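Local coordinates for protein eukaryotic peptide chain release factor GTP-binding subunit (Schizosaccharomyces pombe, PDB 1R5B) that is the GTP-binding subunit of a eukaryotic peptide chain release factor, a translation factor with a P-loop-type GTP-binding domain and an eEF1A-like C-terminal domain, at residues L26-L35 with Y444-D452. Residues are numbered along the deposited sequence; the frame is centred on the assembly and turned at random.
Sequences LQNEVDQELL and YMGRFTLRD
Q27 NE2 lies over one face of the R447 guanidinium, 2.9 Å above its plane and offset toward the rim, while CG2 of V30 reaches the edge of the same group near its plane. Amide and guanidinium planes stand 79° apart, so the amide meets the arginine steeply instead of stacking on it. Although Q27 OE1 is 2.7 Å from R447 NE, the angle is poor for a hydrogen bond, and Q27 NE2, 3.0 Å from R447 NE, sets donor against donor, so this is close polar packing, not a bonded pair. The bend at chi2 (-64°) carries the Q27 amide between R447 and Y444, where NE2 comes 3.1 Å from Y444 CE2, obliquely to the ring, the two planes 77° apart.

At the second guanidinium, E29 OE1 sits over the centre of one face of R451, 3.1 Å from NH1. Since the oxygen lies well out of the plane, this salt bridge rests on charge attraction without a directed N-H.

Between the two arginines, T449 CG2 is wedged against L26 CD2 at 3.3 Å and V30 CG1 at 3.2 Å, and L26 CD2 also abuts the carbonyl O of R447 at 3.1 Å.

R447, T449 and R451 all face the N-terminal segment from one side of strand 447-451, whereas F448 turns to the other and packs on strand 364-371. The strand lies between 385-387 and 457-466 in the antiparallel sheet of the eEF1A-like C-terminal domain. Segment 26-35 lies across it, with L26 backbone-bonded to H389 and V30 touching V459, and leads into helix 35-38; just beyond, Y39 makes a cation-pi contact with R447.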
loop_
_atom_site.group_PDB
_atom_site.type_symbol
_atom_site.label_atom_id
_atom_site.label_comp_id
_atom_site.label_asym_id
_atom_site.label_seq_id
_atom_site.Cartn_x
_atom_site.Cartn_y
_atom_site.Cartn_z
ATOM N N LEU A 26 -11.283 8.994 -9.913
ATOM C CA LEU A 26 -10.552 10.236 -10.114
ATOM C C LEU A 26 -9.181 9.938 -10.715
ATOM O O LEU A 26 -8.658 10.730 -11.501
ATOM C CB LEU A 26 -10.449 11.048 -8.814
ATOM C CG LEU A 26 -9.330 10.901 -7.774
ATOM C CD1 LEU A 26 -9.125 9.447 -7.253
ATOM C CD2 LEU A 26 -8.009 11.485 -8.264
ATOM N N GLN A 27 -8.625 8.779 -10.354
ATOM C CA GLN A 27 -7.328 8.328 -10.842
ATOM C C GLN A 27 -7.363 8.076 -12.327
ATOM O O GLN A 27 -6.541 8.595 -13.064
ATOM C CB GLN A 27 -6.928 7.022 -10.159
ATOM C CG GLN A 27 -6.759 7.121 -8.671
ATOM C CD GLN A 27 -5.617 8.039 -8.284
ATOM O OE1 GLN A 27 -5.775 9.256 -8.282
ATOM N NE2 GLN A 27 -4.458 7.459 -7.978
ATOM N N ASN A 28 -8.333 7.273 -12.753
ATOM C CA ASN A 28 -8.514 6.936 -14.161
ATOM C C ASN A 28 -8.531 8.180 -15.074
ATOM O O ASN A 28 -8.241 8.077 -16.271
ATOM C CB ASN A 28 -9.802 6.112 -14.352
ATOM C CG ASN A 28 -9.812 4.814 -13.538
ATOM O OD1 ASN A 28 -10.876 4.284 -13.213
ATOM N ND2 ASN A 28 -8.628 4.305 -13.206
ATOM N N GLU A 29 -8.859 9.342 -14.499
ATOM C CA GLU A 29 -8.819 10.624 -15.206
ATOM C C GLU A 29 -7.535 11.422 -14.876
ATOM O O GLU A 29 -7.621 12.575 -14.450
ATOM C CB GLU A 29 -10.077 11.464 -14.875
ATOM C CG GLU A 29 -11.406 10.696 -14.824
ATOM C CD GLU A 29 -12.198 10.742 -16.127
ATOM O OE1 GLU A 29 -12.950 11.719 -16.338
ATOM O OE2 GLU A 29 -12.089 9.793 -16.940
ATOM N N VAL A 30 -6.359 10.805 -15.058
ATOM C CA VAL A 30 -5.061 11.517 -14.997
ATOM C C VAL A 30 -4.021 10.952 -16.001
ATOM O O VAL A 30 -4.047 9.756 -16.320
ATOM C CB VAL A 30 -4.427 11.538 -13.552
ATOM C CG1 VAL A 30 -5.343 12.174 -12.526
ATOM C CG2 VAL A 30 -4.014 10.143 -13.086
ATOM N N ASP A 31 -3.136 11.825 -16.511
ATOM C CA ASP A 31 -1.965 11.402 -17.327
ATOM C C ASP A 31 -0.881 12.488 -17.601
ATOM O O ASP A 31 -1.195 13.672 -17.702
ATOM C CB ASP A 31 -2.398 10.744 -18.657
ATOM C CG ASP A 31 -3.526 11.475 -19.345
ATOM O OD1 ASP A 31 -4.693 11.199 -19.009
ATOM O OD2 ASP A 31 -3.344 12.317 -20.245
ATOM N N GLN A 32 0.378 12.030 -17.727
ATOM C CA GLN A 32 1.625 12.834 -17.902
ATOM C C GLN A 32 2.449 12.848 -16.595
ATOM O O GLN A 32 1.958 13.343 -15.589
ATOM C CB GLN A 32 1.367 14.277 -18.391
ATOM C CG GLN A 32 2.469 14.893 -19.287
ATOM C CD GLN A 32 3.901 14.684 -18.780
ATOM O OE1 GLN A 32 4.318 15.302 -17.800
ATOM N NE2 GLN A 32 4.654 13.826 -19.461
ATOM N N GLU A 33 3.700 12.355 -16.633
ATOM C CA GLU A 33 4.527 12.092 -15.420
ATOM C C GLU A 33 5.037 13.303 -14.586
ATOM O O GLU A 33 6.085 13.233 -13.930
ATOM C CB GLU A 33 5.716 11.206 -15.787
ATOM C CG GLU A 33 5.336 9.818 -16.277
ATOM C CD GLU A 33 6.554 8.988 -16.672
ATOM O OE1 GLU A 33 7.281 9.388 -17.617
ATOM O OE2 GLU A 33 6.787 7.934 -16.037
ATOM N N LEU A 34 4.296 14.409 -14.632
ATOM C CA LEU A 34 4.286 15.403 -13.556
ATOM C C LEU A 34 3.537 14.863 -12.327
ATOM O O LEU A 34 3.609 15.448 -11.245
ATOM C CB LEU A 34 3.637 16.713 -14.030
ATOM C CG LEU A 34 2.184 16.672 -14.544
ATOM C CD1 LEU A 34 1.134 16.856 -13.421
ATOM C CD2 LEU A 34 1.985 17.711 -15.650
ATOM N N LEU A 35 2.808 13.758 -12.523
ATOM C CA LEU A 35 2.139 13.008 -11.461
ATOM C C LEU A 35 3.112 12.586 -10.365
ATOM O O LEU A 35 2.782 12.637 -9.182
ATOM C CB LEU A 35 1.484 11.746 -12.036
ATOM C CG LEU A 35 0.421 11.845 -13.134
ATOM C CD1 LEU A 35 -0.136 10.452 -13.431
ATOM C CD2 LEU A 35 -0.713 12.817 -12.789
ATOM N N TYR A 444 -5.206 7.346 -1.796
ATOM C CA TYR A 444 -6.395 7.482 -2.641
ATOM C C TYR A 444 -7.507 8.286 -1.979
ATOM O O TYR A 444 -8.434 8.704 -2.661
ATOM C CB TYR A 444 -6.924 6.120 -3.109
ATOM C CG TYR A 444 -5.994 5.443 -4.114
ATOM C CD1 TYR A 444 -4.875 4.706 -3.684
ATOM C CD2 TYR A 444 -6.215 5.543 -5.494
ATOM C CE1 TYR A 444 -4.012 4.092 -4.595
ATOM C CE2 TYR A 444 -5.338 4.926 -6.420
ATOM C CZ TYR A 444 -4.246 4.210 -5.962
ATOM O OH TYR A 444 -3.392 3.602 -6.870
ATOM N N MET A 445 -7.422 8.501 -0.667
ATOM C CA MET A 445 -8.381 9.354 0.035
ATOM C C MET A 445 -7.980 10.839 0.022
ATOM O O MET A 445 -8.786 11.705 0.379
ATOM C CB MET A 445 -8.573 8.887 1.485
ATOM C CG MET A 445 -9.104 7.457 1.641
ATOM S SD MET A 445 -10.388 6.991 0.529
ATOM C CE MET A 445 -11.626 7.917 1.145
ATOM N N GLY A 446 -6.742 11.124 -0.380
ATOM C CA GLY A 446 -6.258 12.493 -0.486
ATOM C C GLY A 446 -5.822 12.943 -1.876
ATOM O O GLY A 446 -5.318 14.042 -2.017
ATOM N N ARG A 447 -6.029 12.115 -2.898
ATOM C CA ARG A 447 -5.591 12.427 -4.259
ATOM C C ARG A 447 -6.773 12.857 -5.137
ATOM O O ARG A 447 -7.757 12.132 -5.212
ATOM C CB ARG A 447 -4.921 11.188 -4.858
ATOM C CG ARG A 447 -4.532 11.302 -6.317
ATOM C CD ARG A 447 -3.423 10.331 -6.733
ATOM N NE ARG A 447 -3.241 10.244 -8.184
ATOM C CZ ARG A 447 -2.316 9.494 -8.788
ATOM N NH1 ARG A 447 -1.465 8.763 -8.074
ATOM N NH2 ARG A 447 -2.226 9.485 -10.113
ATOM N N PHE A 448 -6.666 14.005 -5.824
ATOM C CA PHE A 448 -7.791 14.547 -6.611
ATOM C C PHE A 448 -7.474 15.231 -7.965
ATOM O O PHE A 448 -6.385 15.774 -8.174
ATOM C CB PHE A 448 -8.635 15.476 -5.743
ATOM C CG PHE A 448 -7.892 16.638 -5.174
ATOM C CD1 PHE A 448 -7.785 17.821 -5.903
ATOM C CD2 PHE A 448 -7.363 16.589 -3.890
ATOM C CE1 PHE A 448 -7.137 18.917 -5.372
ATOM C CE2 PHE A 448 -6.711 17.691 -3.352
ATOM C CZ PHE A 448 -6.599 18.856 -4.100
ATOM N N THR A 449 -8.450 15.180 -8.878
ATOM C CA THR A 449 -8.375 15.864 -10.173
ATOM C C THR A 449 -9.582 16.803 -10.414
ATOM O O THR A 449 -10.726 16.453 -10.114
ATOM C CB THR A 449 -8.245 14.838 -11.343
ATOM O OG1 THR A 449 -9.530 14.543 -11.909
ATOM C CG2 THR A 449 -7.761 13.487 -10.864
ATOM N N LEU A 450 -9.311 17.983 -10.979
ATOM C CA LEU A 450 -10.332 19.015 -11.231
ATOM C C LEU A 450 -10.796 19.002 -12.691
ATOM O O LEU A 450 -9.996 18.793 -13.598
ATOM C CB LEU A 450 -9.792 20.397 -10.847
ATOM C CG LEU A 450 -9.827 20.725 -9.345
ATOM C CD1 LEU A 450 -9.492 19.535 -8.459
ATOM C CD2 LEU A 450 -8.888 21.864 -9.029
ATOM N N ARG A 451 -12.094 19.215 -12.900
ATOM C CA ARG A 451 -12.710 19.174 -14.229
ATOM C C ARG A 451 -13.543 20.439 -14.471
ATOM O O ARG A 451 -14.409 20.781 -13.662
ATOM C CB ARG A 451 -13.598 17.929 -14.360
ATOM C CG ARG A 451 -12.859 16.680 -14.826
ATOM C CD ARG A 451 -13.522 15.939 -15.987
ATOM N NE ARG A 451 -12.544 15.395 -16.933
ATOM C CZ ARG A 451 -12.826 14.529 -17.908
ATOM N NH1 ARG A 451 -14.068 14.082 -18.091
ATOM N NH2 ARG A 451 -11.856 14.100 -18.708
ATOM N N ASP A 452 -13.292 21.120 -15.590
ATOM C CA ASP A 452 -13.938 22.406 -15.869
ATOM C C ASP A 452 -15.041 22.271 -16.918
ATOM O O ASP A 452 -15.002 22.902 -17.981
ATOM C CB ASP A 452 -12.893 23.448 -16.281
ATOM C CG ASP A 452 -13.180 24.819 -15.700
ATOM O OD1 ASP A 452 -13.465 25.757 -16.481
ATOM O OD2 ASP A 452 -13.140 25.048 -14.469
#